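Local coordinates for nucleoside-triphosphatase THEP1 (Aquifex aeolicus, PDB 1YE8), which hydrolyses nucleoside triphosphates, ATP, GTP, CTP, TTP and UTP among them, to diphosphates and phosphate, and has no kinase activity, at residues P9-T14 against E163-I168; V21-K26 against D171-L176; K62-K67 against V77-E82. All blocks are in the same frame, centred on the assembly; numbering follows the deposited sequence.

Contacts 1 and 2 join the same two parts of the chain: the P-loop and the helix 13-24 that follows it supply one side of both, and the segment that runs from the loop at 163-168 into helix 168-175 supplies the other. Their centres are about 16 Å apart. Contact 1 sits at the phosphate end of helix 13-24, beside the bound phosphate, magnesium and sodium; contact 2 sits at the far end of that helix. Contact 3 lies on the other side of the molecule's centre from contact 2, with its centre about 28 Å from that of contact 1 and about 31 Å from that of contact 2. It is remote from the nucleotide site.

Contact 1 of 3, residues P9-T14 against E163-I168; sequences PGVGKT and ENRDVI. With NA (sodium ion), chain C; MG (magnesium ion), chain B; PO4 (phosphate ion), chain E.
The P-loop, the Walker A motif of this NTPase, meets R165 at V11: the carbonyl O of V11 takes a hydrogen bond of 3.0 Å from R165 NH1, with an N-H...O angle of 162°. The carbonyl O lies at the edge of the guanidinium, in its plane, while the NH1 donor is tilted 32° from the carbonyl plane. R165 belongs to the loop between strand 156-159 and helix 168-175. Its CG lies trans to the backbone N (chi1 -163°), and bends at chi2 and chi3 carry the chain across to V11, so that R165 CD comes within 3.2 Å of V11 O. The V11 side chain runs past R165 in the opposite direction and packs on L160 and P162.

With its carbonyl turned out to R165, the loop points backbone amides at a phosphate ion, probably from the crystallisation liquor, held much as a nucleotide phosphate would be. G10 N reaches PO4 O4, and G12 N and K13 N share PO4 O3. G12 stands at the N-cap of helix 13-24, whose start would favour the anion. The deposited sodium lies 2.3 Å from K13 NZ and is also bound by E8 O, PO4 O3 and a water; a lysine nitrogen is an odd ligand for it, which leaves that bond doubtful. The magnesium ion is held by T14 OG1 at 2.1 Å, PO4 O1 and three waters. D106 OD2 and T33 O lie within hydrogen-bonding distance of T14 OG1, whose one hydrogen serves only one at a time, and T14 N donates to PO4 O1 across 3.0 Å.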
ATOM      1  N   PRO A   9       0.154  -6.607 -12.601  1.00 15.57           N
ATOM      2  CA  PRO A   9       1.280  -7.126 -11.816  1.00 16.17           C
ATOM      3  C   PRO A   9       2.581  -6.878 -12.579  1.00 15.69           C
ATOM      4  O   PRO A   9       2.612  -7.127 -13.784  1.00 16.44           O
ATOM      5  CB  PRO A   9       0.993  -8.627 -11.746  1.00 16.57           C
ATOM      6  CG  PRO A   9      -0.460  -8.756 -11.943  1.00 17.46           C
ATOM      7  CD  PRO A   9      -0.875  -7.638 -12.847  1.00 16.15           C
ATOM      8  N   GLY A  10       3.608  -6.354 -11.912  1.00 15.91           N
ATOM      9  CA  GLY A  10       4.900  -6.154 -12.537  1.00 16.41           C
ATOM     10  C   GLY A  10       5.107  -4.829 -13.245  1.00 15.41           C
ATOM     11  O   GLY A  10       6.228  -4.537 -13.676  1.00 16.40           O
ATOM     12  N   VAL A  11       4.058  -4.003 -13.339  1.00 14.98           N
ATOM     13  CA  VAL A  11       4.152  -2.735 -14.065  1.00 14.17           C
ATOM     14  C   VAL A  11       5.014  -1.676 -13.358  1.00 14.07           C
ATOM     15  O   VAL A  11       5.498  -0.750 -14.003  1.00 14.37           O
ATOM     16  CB  VAL A  11       2.756  -2.163 -14.449  1.00 13.93           C
ATOM     17  CG1 VAL A  11       2.076  -1.509 -13.248  1.00 13.17           C
ATOM     18  CG2 VAL A  11       2.885  -1.177 -15.608  1.00 14.47           C
ATOM     19  N   GLY A  12       5.173  -1.803 -12.038  1.00 13.91           N
ATOM     20  CA  GLY A  12       6.002  -0.870 -11.296  1.00 14.01           C
ATOM     21  C   GLY A  12       5.311  -0.056 -10.215  1.00 13.45           C
ATOM     22  O   GLY A  12       5.769   1.047  -9.894  1.00 14.37           O
ATOM     23  N   LYS A  13       4.226  -0.582  -9.643  1.00 12.83           N
ATOM     24  CA  LYS A  13       3.498   0.146  -8.593  1.00 12.46           C
ATOM     25  C   LYS A  13       4.356   0.395  -7.345  1.00 11.92           C
ATOM     26  O   LYS A  13       4.412   1.519  -6.860  1.00 11.76           O
ATOM     27  CB  LYS A  13       2.194  -0.555  -8.214  1.00 12.55           C
ATOM     28  CG  LYS A  13       1.205  -0.683  -9.377  1.00 12.72           C
ATOM     29  CD  LYS A  13      -0.204  -1.054  -8.929  1.00 14.77           C
ATOM     30  CE  LYS A  13      -0.315  -2.381  -8.206  1.00 18.32           C
ATOM     31  NZ  LYS A  13      -0.246  -3.518  -9.148  1.00 21.11           N
ATOM     32  N   THR A  14       5.022  -0.646  -6.848  1.00 12.60           N
ATOM     33  CA  THR A  14       5.935  -0.492  -5.699  1.00 12.81           C
ATOM     34  C   THR A  14       7.068   0.486  -6.004  1.00 13.42           C
ATOM     35  O   THR A  14       7.391   1.340  -5.189  1.00 12.99           O
ATOM     36  CB  THR A  14       6.506  -1.850  -5.300  1.00 13.05           C
ATOM     37  OG1 THR A  14       5.430  -2.718  -4.916  1.00 13.24           O
ATOM     38  CG2 THR A  14       7.398  -1.739  -4.047  1.00 13.26           C
ATOM     39  N   GLU A 163       3.593   3.216 -20.431  1.00 17.56           N
ATOM     40  CA  GLU A 163       3.580   4.478 -21.183  1.00 18.90           C
ATOM     41  C   GLU A 163       3.450   5.741 -20.331  1.00 19.64           C
ATOM     42  O   GLU A 163       3.697   6.844 -20.828  1.00 20.91           O
ATOM     43  CB  GLU A 163       2.447   4.467 -22.205  1.00 18.98           C
ATOM     44  CG  GLU A 163       2.640   3.460 -23.331  1.00 19.61           C
ATOM     45  CD  GLU A 163       2.222   2.046 -22.948  1.00 18.41           C
ATOM     46  OE1 GLU A 163       1.461   1.869 -21.973  1.00 18.60           O
ATOM     47  OE2 GLU A 163       2.670   1.110 -23.618  1.00 16.78           O
ATOM     48  N   ASN A 164       3.026   5.605 -19.071  1.00 19.66           N
ATOM     49  CA  ASN A 164       2.953   6.765 -18.177  1.00 19.70           C
ATOM     50  C   ASN A 164       3.857   6.647 -16.941  1.00 20.13           C
ATOM     51  O   ASN A 164       4.000   7.596 -16.181  1.00 19.92           O
ATOM     52  CB  ASN A 164       1.498   7.113 -17.806  1.00 19.32           C
ATOM     53  CG  ASN A 164       0.848   6.072 -16.888  1.00 17.87           C
ATOM     54  OD1 ASN A 164       1.516   5.187 -16.357  1.00 16.13           O
ATOM     55  ND2 ASN A 164      -0.455   6.178 -16.720  1.00 19.18           N
ATOM     56  N   ARG A 165       4.447   5.464 -16.770  1.00 21.40           N
ATOM     57  CA  ARG A 165       5.420   5.120 -15.724  1.00 22.91           C
ATOM     58  C   ARG A 165       6.410   6.244 -15.372  1.00 23.22           C
ATOM     59  O   ARG A 165       6.629   6.564 -14.195  1.00 23.03           O
ATOM     60  CB  ARG A 165       6.214   3.907 -16.246  1.00 23.33           C
ATOM     61  CG  ARG A 165       6.993   3.129 -15.249  1.00 24.81           C
ATOM     62  CD  ARG A 165       6.921   1.656 -15.515  1.00 23.55           C
ATOM     63  NE  ARG A 165       7.628   1.262 -16.732  1.00 24.12           N
ATOM     64  CZ  ARG A 165       7.533   0.053 -17.268  1.00 25.27           C
ATOM     65  NH1 ARG A 165       6.765  -0.865 -16.697  1.00 25.52           N
ATOM     66  NH2 ARG A 165       8.200  -0.244 -18.381  1.00 25.44           N
ATOM     67  N   ASP A 166       7.006   6.823 -16.411  1.00 23.93           N
ATOM     68  CA  ASP A 166       8.137   7.732 -16.252  1.00 24.66           C
ATOM     69  C   ASP A 166       7.728   9.198 -16.202  1.00 24.48           C
ATOM     70  O   ASP A 166       8.573  10.068 -16.011  1.00 24.82           O
ATOM     71  CB  ASP A 166       9.156   7.497 -17.373  1.00 25.29           C
ATOM     72  CG  ASP A 166       9.732   6.082 -17.355  1.00 27.45           C
ATOM     73  OD1 ASP A 166      10.127   5.606 -16.265  1.00 30.03           O
ATOM     74  OD2 ASP A 166       9.828   5.375 -18.380  1.00 29.29           O
ATOM     75  N   VAL A 167       6.433   9.465 -16.338  1.00 24.15           N
ATOM     76  CA  VAL A 167       5.916  10.839 -16.321  1.00 24.66           C
ATOM     77  C   VAL A 167       4.926  11.093 -15.172  1.00 24.55           C
ATOM     78  O   VAL A 167       4.744  12.233 -14.729  1.00 25.06           O
ATOM     79  CB  VAL A 167       5.319  11.259 -17.715  1.00 24.59           C
ATOM     80  CG1 VAL A 167       4.341  10.224 -18.234  1.00 24.91           C
ATOM     81  CG2 VAL A 167       4.654  12.633 -17.667  1.00 26.05           C
ATOM     82  N   ILE A 168       4.314  10.032 -14.660  1.00 24.06           N
ATOM     83  CA  ILE A 168       3.206  10.184 -13.710  1.00 23.57           C
ATOM     84  C   ILE A 168       3.581  10.755 -12.323  1.00 23.20           C
ATOM     85  O   ILE A 168       2.741  11.357 -11.655  1.00 23.24           O
ATOM     86  CB  ILE A 168       2.426   8.846 -13.585  1.00 23.75           C
ATOM     87  CG1 ILE A 168       1.046   9.078 -12.960  1.00 24.45           C
ATOM     88  CG2 ILE A 168       3.242   7.807 -12.818  1.00 23.26           C
ATOM     89  CD1 ILE A 168      -0.015   9.603 -13.927  1.00 25.58           C
TER
HETATM   90 NA    NA C1003       1.670  -4.087 -10.341  1.00 33.85          NA
HETATM   91 MG    MG B1002       4.295  -4.158  -5.961  1.00 21.11          MG
HETATM   92  P   PO4 E1001       4.522  -3.882  -9.346  1.00 24.59           P
HETATM   93  O1  PO4 E1001       4.492  -3.362  -7.919  1.00 18.02           O
HETATM   94  O2  PO4 E1001       5.824  -3.664 -10.055  1.00 25.42           O
HETATM   95  O3  PO4 E1001       3.442  -3.149 -10.099  1.00 23.53           O
HETATM   96  O4  PO4 E1001       4.205  -5.358  -9.353  1.00 26.50           O
HETATM   97  O   HOH W   1       4.547  -5.240  -4.247  1.00 26.98           O
HETATM   98  O   HOH W   2       2.634  -3.419  -5.482  1.00 18.61           O
HETATM   99  O   HOH W   3       6.437  -4.740  -6.845  1.00 19.94           O
HETATM  100  O   HOH W   4       1.457  -4.709  -7.431  1.00 35.57           O

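Contact 2 of 3, residues V21-K26 against D171-L176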
ATOM      1  N   VAL A  21       7.794   8.035  -1.779  1.00 12.86           N
ATOM      2  CA  VAL A  21       8.318   8.060  -0.409  1.00 12.85           C
ATOM      3  C   VAL A  21       9.611   8.879  -0.334  1.00 13.52           C
ATOM      4  O   VAL A  21       9.765   9.724   0.567  1.00 13.38           O
ATOM      5  CB  VAL A  21       8.524   6.632   0.129  1.00 12.76           C
ATOM      6  CG1 VAL A  21       9.354   6.619   1.419  1.00 12.83           C
ATOM      7  CG2 VAL A  21       7.166   5.949   0.347  1.00 12.91           C
ATOM      8  N   GLU A  22      10.522   8.648  -1.279  1.00 14.01           N
ATOM      9  CA  GLU A  22      11.794   9.371  -1.236  1.00 15.11           C
ATOM     10  C   GLU A  22      11.552  10.874  -1.408  1.00 15.57           C
ATOM     11  O   GLU A  22      12.140  11.701  -0.697  1.00 16.32           O
ATOM     12  CB  GLU A  22      12.766   8.849  -2.287  1.00 15.91           C
ATOM     13  CG  GLU A  22      14.121   9.540  -2.226  1.00 18.60           C
ATOM     14  CD  GLU A  22      15.153   8.945  -3.163  1.00 23.21           C
ATOM     15  OE1 GLU A  22      15.136   9.267  -4.375  1.00 25.29           O
ATOM     16  OE2 GLU A  22      15.999   8.166  -2.670  1.00 26.89           O
ATOM     17  N   ARG A  23      10.688  11.235  -2.346  1.00 14.95           N
ATOM     18  CA  ARG A  23      10.373  12.643  -2.556  1.00 15.72           C
ATOM     19  C   ARG A  23       9.706  13.306  -1.364  1.00 15.75           C
ATOM     20  O   ARG A  23       9.985  14.462  -1.048  1.00 17.04           O
ATOM     21  CB  ARG A  23       9.531  12.819  -3.813  1.00 16.02           C
ATOM     22  CG  ARG A  23      10.346  12.597  -5.078  1.00 16.74           C
ATOM     23  CD  ARG A  23      11.322  13.746  -5.399  1.00 16.63           C
ATOM     24  NE  ARG A  23      10.581  14.901  -5.898  1.00 16.98           N
ATOM     25  CZ  ARG A  23      10.206  15.050  -7.164  1.00 16.46           C
ATOM     26  NH1 ARG A  23      10.507  14.116  -8.057  1.00 16.23           N
ATOM     27  NH2 ARG A  23       9.516  16.125  -7.527  1.00 18.77           N
ATOM     28  N   LEU A  24       8.803  12.579  -0.711  1.00 15.46           N
ATOM     29  CA  LEU A  24       8.086  13.110   0.439  1.00 15.08           C
ATOM     30  C   LEU A  24       8.923  13.201   1.718  1.00 15.07           C
ATOM     31  O   LEU A  24       8.572  13.969   2.618  1.00 15.55           O
ATOM     32  CB  LEU A  24       6.821  12.283   0.695  1.00 14.31           C
ATOM     33  CG  LEU A  24       5.662  12.426  -0.301  1.00 13.49           C
ATOM     34  CD1 LEU A  24       4.607  11.404   0.057  1.00 13.79           C
ATOM     35  CD2 LEU A  24       5.067  13.830  -0.313  1.00 16.02           C
ATOM     36  N   GLY A  25      10.009  12.438   1.817  1.00 15.33           N
ATOM     37  CA  GLY A  25      10.850  12.499   3.003  1.00 15.69           C
ATOM     38  C   GLY A  25      10.090  12.143   4.265  1.00 15.61           C
ATOM     39  O   GLY A  25       9.373  11.144   4.309  1.00 16.02           O
ATOM     40  N   LYS A  26      10.219  12.980   5.283  1.00 15.55           N
ATOM     41  CA  LYS A  26       9.645  12.714   6.594  1.00 15.56           C
ATOM     42  C   LYS A  26       8.122  12.830   6.581  1.00 14.63           C
ATOM     43  O   LYS A  26       7.457  12.476   7.559  1.00 15.40           O
ATOM     44  CB  LYS A  26      10.257  13.659   7.640  1.00 16.13           C
ATOM     45  CG  LYS A  26      11.735  13.394   7.934  1.00 18.73           C
ATOM     46  CD  LYS A  26      12.265  14.426   8.918  1.00 21.98           C
ATOM     47  CE  LYS A  26      13.632  14.039   9.471  1.00 24.37           C
ATOM     48  NZ  LYS A  26      14.668  15.060   9.133  1.00 27.25           N
ATOM     49  N   ASP A 171       2.664  14.577 -11.608  1.00 22.83           N
ATOM     50  CA  ASP A 171       1.219  14.758 -11.497  1.00 22.63           C
ATOM     51  C   ASP A 171       0.778  14.450 -10.059  1.00 21.31           C
ATOM     52  O   ASP A 171       0.063  15.242  -9.422  1.00 21.50           O
ATOM     53  CB  ASP A 171       0.481  13.861 -12.506  1.00 23.75           C
ATOM     54  CG  ASP A 171       0.894  14.130 -13.949  1.00 26.19           C
ATOM     55  OD1 ASP A 171       1.360  15.251 -14.248  1.00 28.37           O
ATOM     56  OD2 ASP A 171       0.801  13.273 -14.857  1.00 28.10           O
ATOM     57  N   ILE A 172       1.239  13.300  -9.558  1.00 20.59           N
ATOM     58  CA  ILE A 172       0.935  12.849  -8.198  1.00 19.00           C
ATOM     59  C   ILE A 172       1.472  13.836  -7.159  1.00 18.52           C
ATOM     60  O   ILE A 172       0.731  14.274  -6.273  1.00 17.74           O
ATOM     61  CB  ILE A 172       1.502  11.413  -7.965  1.00 18.29           C
ATOM     62  CG1 ILE A 172       0.747  10.399  -8.838  1.00 18.51           C
ATOM     63  CG2 ILE A 172       1.422  11.021  -6.474  1.00 17.25           C
ATOM     64  CD1 ILE A 172       1.364   8.994  -8.837  1.00 19.04           C
ATOM     65  N   LEU A 173       2.749  14.201  -7.288  1.00 18.76           N
ATOM     66  CA  LEU A 173       3.381  15.087  -6.302  1.00 19.15           C
ATOM     67  C   LEU A 173       2.780  16.496  -6.252  1.00 20.49           C
ATOM     68  O   LEU A 173       2.684  17.077  -5.176  1.00 21.01           O
ATOM     69  CB  LEU A 173       4.904  15.123  -6.471  1.00 18.99           C
ATOM     70  CG  LEU A 173       5.616  13.798  -6.156  1.00 17.53           C
ATOM     71  CD1 LEU A 173       7.090  13.944  -6.460  1.00 18.71           C
ATOM     72  CD2 LEU A 173       5.424  13.349  -4.704  1.00 17.67           C
ATOM     73  N   SER A 174       2.334  17.006  -7.399  1.00 21.55           N
ATOM     74  CA  SER A 174       1.607  18.278  -7.429  1.00 22.87           C
ATOM     75  C   SER A 174       0.280  18.216  -6.664  1.00 23.07           C
ATOM     76  O   SER A 174      -0.056  19.135  -5.905  1.00 23.47           O
ATOM     77  CB  SER A 174       1.357  18.731  -8.867  1.00 23.33           C
ATOM     78  OG  SER A 174       0.614  19.942  -8.879  1.00 24.94           O
ATOM     79  N   LEU A 175      -0.469  17.128  -6.864  1.00 22.85           N
ATOM     80  CA  LEU A 175      -1.752  16.934  -6.187  1.00 23.15           C
ATOM     81  C   LEU A 175      -1.582  16.853  -4.676  1.00 23.37           C
ATOM     82  O   LEU A 175      -2.390  17.397  -3.924  1.00 23.76           O
ATOM     83  CB  LEU A 175      -2.476  15.690  -6.722  1.00 22.95           C
ATOM     84  CG  LEU A 175      -3.160  15.908  -8.078  1.00 22.89           C
ATOM     85  CD1 LEU A 175      -3.412  14.588  -8.788  1.00 23.35           C
ATOM     86  CD2 LEU A 175      -4.452  16.706  -7.890  1.00 23.49           C
ATOM     87  N   LEU A 176      -0.528  16.173  -4.237  1.00 23.63           N
ATOM     88  CA  LEU A 176      -0.124  16.227  -2.842  1.00 24.31           C
ATOM     89  C   LEU A 176       0.498  17.625  -2.668  1.00 25.93           C
ATOM     90  O   LEU A 176       0.840  18.267  -3.651  1.00 26.71           O
ATOM     91  CB  LEU A 176       0.848  15.077  -2.523  1.00 23.30           C
ATOM     92  CG  LEU A 176       0.313  13.638  -2.729  1.00 20.77           C
ATOM     93  CD1 LEU A 176       1.431  12.608  -2.747  1.00 19.04           C
ATOM     94  CD2 LEU A 176      -0.754  13.246  -1.691  1.00 19.78           C
TER
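With CG set beside the backbone N (chi1 -72°), two bends, chi2 -73° and chi3 -74°, turn the R23 guanidinium across L173. In this P-loop NTPase, described as a variation of the RecA fold, the contact joins two helices packed against the parallel sheet, the one that follows the P-loop (13-24) and the last one of the chain (168-175). L24 touches V102 of the sheet, and I172 reaches I158 while also packing on L16 and I20 of helix 13-24.

The side chains of R23 and L173 cross at about a right angle. L173 CD1 sits over one face of the R23 guanidinium, above its centre and 3.3 Å from the plane; R23 CZ is 3.4 Å from that methyl and R23 NH2 equally near. The aliphatic part of the arginine joins in, with R23 CB 3.8 Å from L173 CD1. While the face rests on a methyl, the polar end is engaged by E170, three residues before L173 on the same helix: R23 NH2 makes a salt bridge to E170 OE2, which probably helps to fix the rotation of the group. R178, near the chain end, touches both R23 and L173.

Deeper in, the packing is purely apolar and looser. L24 sends one methyl to each of two leucines, L173 on the helix and L176 just past its end, L24 CD2 lying 4.4 Å from L173 CD2, and L24 CD1 at the same 4.4 Å from L176 CD1.

Contact 3 of 3, residues K62-K67 against V77-E82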
ATOM      1  N   LYS A  62       6.650 -18.986  -0.937  1.00 12.30           N
ATOM      2  CA  LYS A  62       6.498 -20.363  -1.407  1.00 13.15           C
ATOM      3  C   LYS A  62       6.953 -21.399  -0.363  1.00 13.46           C
ATOM      4  O   LYS A  62       6.505 -22.538  -0.419  1.00 14.35           O
ATOM      5  CB  LYS A  62       7.225 -20.562  -2.743  1.00 13.81           C
ATOM      6  CG  LYS A  62       6.631 -19.703  -3.851  1.00 15.40           C
ATOM      7  CD  LYS A  62       7.195 -20.017  -5.212  1.00 16.86           C
ATOM      8  CE  LYS A  62       6.467 -19.200  -6.235  1.00 18.29           C
ATOM      9  NZ  LYS A  62       6.482 -19.810  -7.575  1.00 20.30           N
ATOM     10  N   PHE A  63       7.809 -21.006   0.584  1.00 13.72           N
ATOM     11  CA  PHE A  63       8.234 -21.937   1.635  1.00 14.66           C
ATOM     12  C   PHE A  63       7.284 -21.990   2.820  1.00 14.27           C
ATOM     13  O   PHE A  63       7.395 -22.894   3.661  1.00 15.25           O
ATOM     14  CB  PHE A  63       9.610 -21.553   2.186  1.00 15.51           C
ATOM     15  CG  PHE A  63      10.727 -21.597   1.185  1.00 18.60           C
ATOM     16  CD1 PHE A  63      11.089 -22.795   0.560  1.00 20.46           C
ATOM     17  CD2 PHE A  63      11.462 -20.446   0.908  1.00 21.27           C
ATOM     18  CE1 PHE A  63      12.146 -22.830  -0.356  1.00 22.64           C
ATOM     19  CE2 PHE A  63      12.526 -20.469  -0.008  1.00 23.45           C
ATOM     20  CZ  PHE A  63      12.869 -21.664  -0.639  1.00 23.68           C
ATOM     21  N   PHE A  64       6.367 -21.031   2.930  1.00 12.64           N
ATOM     22  CA  PHE A  64       5.519 -20.963   4.118  1.00 12.38           C
ATOM     23  C   PHE A  64       4.320 -21.875   4.029  1.00 13.03           C
ATOM     24  O   PHE A  64       3.517 -21.782   3.086  1.00 13.83           O
ATOM     25  CB  PHE A  64       4.972 -19.545   4.325  1.00 12.19           C
ATOM     26  CG  PHE A  64       5.967 -18.533   4.832  1.00 12.04           C
ATOM     27  CD1 PHE A  64       7.284 -18.858   5.150  1.00 13.05           C
ATOM     28  CD2 PHE A  64       5.551 -17.206   4.987  1.00 11.60           C
ATOM     29  CE1 PHE A  64       8.174 -17.890   5.605  1.00 13.33           C
ATOM     30  CE2 PHE A  64       6.415 -16.238   5.458  1.00 11.92           C
ATOM     31  CZ  PHE A  64       7.737 -16.565   5.772  1.00 12.00           C
ATOM     32  N   THR A  65       4.167 -22.731   5.033  1.00 13.53           N
ATOM     33  CA  THR A  65       2.945 -23.483   5.185  1.00 13.98           C
ATOM     34  C   THR A  65       1.856 -22.585   5.773  1.00 13.85           C
ATOM     35  O   THR A  65       2.064 -21.963   6.821  1.00 13.82           O
ATOM     36  CB  THR A  65       3.218 -24.667   6.103  1.00 14.61           C
ATOM     37  OG1 THR A  65       4.165 -25.526   5.451  1.00 16.30           O
ATOM     38  CG2 THR A  65       1.943 -25.496   6.300  1.00 14.78           C
ATOM     39  N   SER A  66       0.701 -22.521   5.106  1.00 13.94           N
ATOM     40  CA  SER A  66      -0.396 -21.676   5.562  1.00 14.21           C
ATOM     41  C   SER A  66      -1.749 -22.135   5.057  1.00 15.19           C
ATOM     42  O   SER A  66      -1.829 -22.733   3.997  1.00 15.70           O
ATOM     43  CB  SER A  66      -0.167 -20.224   5.103  1.00 14.23           C
ATOM     44  OG  SER A  66      -1.107 -19.360   5.712  1.00 14.00           O
ATOM     45  N   LYS A  67      -2.798 -21.820   5.817  1.00 17.09           N
ATOM     46  CA  LYS A  67      -4.169 -21.964   5.331  1.00 18.45           C
ATOM     47  C   LYS A  67      -4.532 -20.798   4.409  1.00 17.75           C
ATOM     48  O   LYS A  67      -5.494 -20.880   3.649  1.00 18.47           O
ATOM     49  CB  LYS A  67      -5.161 -22.048   6.498  1.00 19.74           C
ATOM     50  CG  LYS A  67      -6.285 -23.066   6.297  1.00 23.50           C
ATOM     51  CD  LYS A  67      -7.449 -22.808   7.254  1.00 27.23           C
ATOM     52  CE  LYS A  67      -7.923 -24.092   7.947  1.00 29.15           C
ATOM     53  NZ  LYS A  67      -9.179 -24.648   7.359  1.00 30.02           N
ATOM     54  N   VAL A  77      -0.142 -14.206   8.323  1.00 10.20           N
ATOM     55  CA  VAL A  77      -0.877 -13.005   8.692  1.00 11.26           C
ATOM     56  C   VAL A  77      -0.206 -12.305   9.875  1.00 11.60           C
ATOM     57  O   VAL A  77      -0.141 -11.076   9.919  1.00 12.23           O
ATOM     58  CB  VAL A  77      -2.349 -13.343   8.992  1.00 11.43           C
ATOM     59  CG1 VAL A  77      -3.063 -12.178   9.694  1.00 12.22           C
ATOM     60  CG2 VAL A  77      -3.054 -13.756   7.714  1.00 13.29           C
ATOM     61  N   GLN A  78       0.286 -13.093  10.831  1.00 11.61           N
ATOM     62  CA  GLN A  78       0.934 -12.570  12.027  1.00 12.73           C
ATOM     63  C   GLN A  78       2.233 -11.835  11.669  1.00 11.63           C
ATOM     64  O   GLN A  78       2.495 -10.742  12.190  1.00 11.76           O
ATOM     65  CB  GLN A  78       1.177 -13.703  13.037  1.00 13.86           C
ATOM     66  CG  GLN A  78      -0.120 -14.225  13.710  1.00 18.49           C
ATOM     67  CD  GLN A  78      -1.097 -14.928  12.742  1.00 21.99           C
ATOM     68  OE1 GLN A  78      -2.306 -14.659  12.782  1.00 25.33           O
ATOM     69  NE2 GLN A  78      -0.576 -15.813  11.870  1.00 20.24           N
ATOM     70  N   TYR A  79       3.024 -12.394  10.750  1.00 11.21           N
ATOM     71  CA  TYR A  79       4.243 -11.721  10.326  1.00 11.06           C
ATOM     72  C   TYR A  79       3.934 -10.395   9.643  1.00 10.62           C
ATOM     73  O   TYR A  79       4.628  -9.411   9.857  1.00 11.08           O
ATOM     74  CB  TYR A  79       5.047 -12.586   9.352  1.00 11.82           C
ATOM     75  CG  TYR A  79       5.719 -13.809   9.959  1.00 11.44           C
ATOM     76  CD1 TYR A  79       5.657 -14.083  11.326  1.00 12.42           C
ATOM     77  CD2 TYR A  79       6.453 -14.661   9.145  1.00 12.13           C
ATOM     78  CE1 TYR A  79       6.305 -15.209  11.866  1.00 12.80           C
ATOM     79  CE2 TYR A  79       7.105 -15.775   9.668  1.00 13.97           C
ATOM     80  CZ  TYR A  79       7.021 -16.043  11.019  1.00 13.94           C
ATOM     81  OH  TYR A  79       7.678 -17.171  11.506  1.00 15.67           O
ATOM     82  N   PHE A  80       2.892 -10.392   8.815  1.00 10.10           N
ATOM     83  CA  PHE A  80       2.482  -9.171   8.144  1.00  9.73           C
ATOM     84  C   PHE A  80       2.052  -8.122   9.170  1.00  9.09           C
ATOM     85  O   PHE A  80       2.509  -6.973   9.143  1.00  9.22           O
ATOM     86  CB  PHE A  80       1.350  -9.465   7.152  1.00  9.13           C
ATOM     87  CG  PHE A  80       0.744  -8.232   6.550  1.00  8.97           C
ATOM     88  CD1 PHE A  80       1.455  -7.506   5.613  1.00  9.00           C
ATOM     89  CD2 PHE A  80      -0.526  -7.806   6.911  1.00  9.26           C
ATOM     90  CE1 PHE A  80       0.922  -6.334   5.045  1.00 10.52           C
ATOM     91  CE2 PHE A  80      -1.088  -6.651   6.349  1.00 10.63           C
ATOM     92  CZ  PHE A  80      -0.354  -5.920   5.408  1.00 10.00           C
ATOM     93  N   GLU A  81       1.175  -8.525  10.087  1.00  9.56           N
ATOM     94  CA  GLU A  81       0.605  -7.611  11.075  1.00 10.02           C
ATOM     95  C   GLU A  81       1.652  -7.033  12.002  1.00 10.34           C
ATOM     96  O   GLU A  81       1.541  -5.883  12.409  1.00 10.49           O
ATOM     97  CB  GLU A  81      -0.470  -8.322  11.905  1.00 10.13           C
ATOM     98  CG  GLU A  81      -1.759  -8.555  11.140  1.00 10.85           C
ATOM     99  CD  GLU A  81      -2.821  -9.330  11.914  1.00 13.19           C
ATOM    100  OE1 GLU A  81      -2.523  -9.923  12.975  1.00 17.36           O
ATOM    101  OE2 GLU A  81      -3.962  -9.373  11.431  1.00 12.60           O
ATOM    102  N   GLU A  82       2.675  -7.828  12.314  1.00 11.53           N
ATOM    103  CA  GLU A  82       3.732  -7.406  13.228  1.00 12.54           C
ATOM    104  C   GLU A  82       4.318  -6.061  12.809  1.00 11.90           C
ATOM    105  O   GLU A  82       4.638  -5.226  13.660  1.00 12.81           O
ATOM    106  CB  GLU A  82       4.834  -8.468  13.270  1.00 13.62           C
ATOM    107  CG  GLU A  82       5.862  -8.259  14.367  1.00 17.84           C
ATOM    108  CD  GLU A  82       6.913  -9.350  14.396  1.00 22.43           C
ATOM    109  OE1 GLU A  82       6.588 -10.501  14.032  1.00 23.95           O
ATOM    110  OE2 GLU A  82       8.065  -9.044  14.788  1.00 25.48           O
TER
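Toward the face of F64, the ring of Y79 turns its edge, in an offset edge-to-face pair with planes at 79° and centroids 5.8 Å apart. One side of the tyrosine ring does the touching: Y79 CD2 lies 4.0 Å from F64 CE2, and Y79 CE2 is 4.0 Å from F64 CZ. The pair is offset, so rim carbons meet: the outer end of F64 and one flank of Y79. In both residues CG lies beside the backbone N (chi1 -74° for F64, -71° for Y79), and in each the bond from CA to CB points toward the other segment.

F64 belongs to the loop that links strands 56-61 and 69-70 of the antiparallel sheet; Y79 lies in the first turn of helix 77-97, which packs on that sheet. Both rings also touch strand 56-61, F64 at I58 and Y79 at K57 and F59. On the inward side of the helix, F80 meets F59 and stands edge-to-face with F118. The loop is held back to the chain ahead of the helix by S66 OG, hydrogen-bonded to V75 O, and the tyrosine's own backbone N is hydrogen-bonded to N76 OD1.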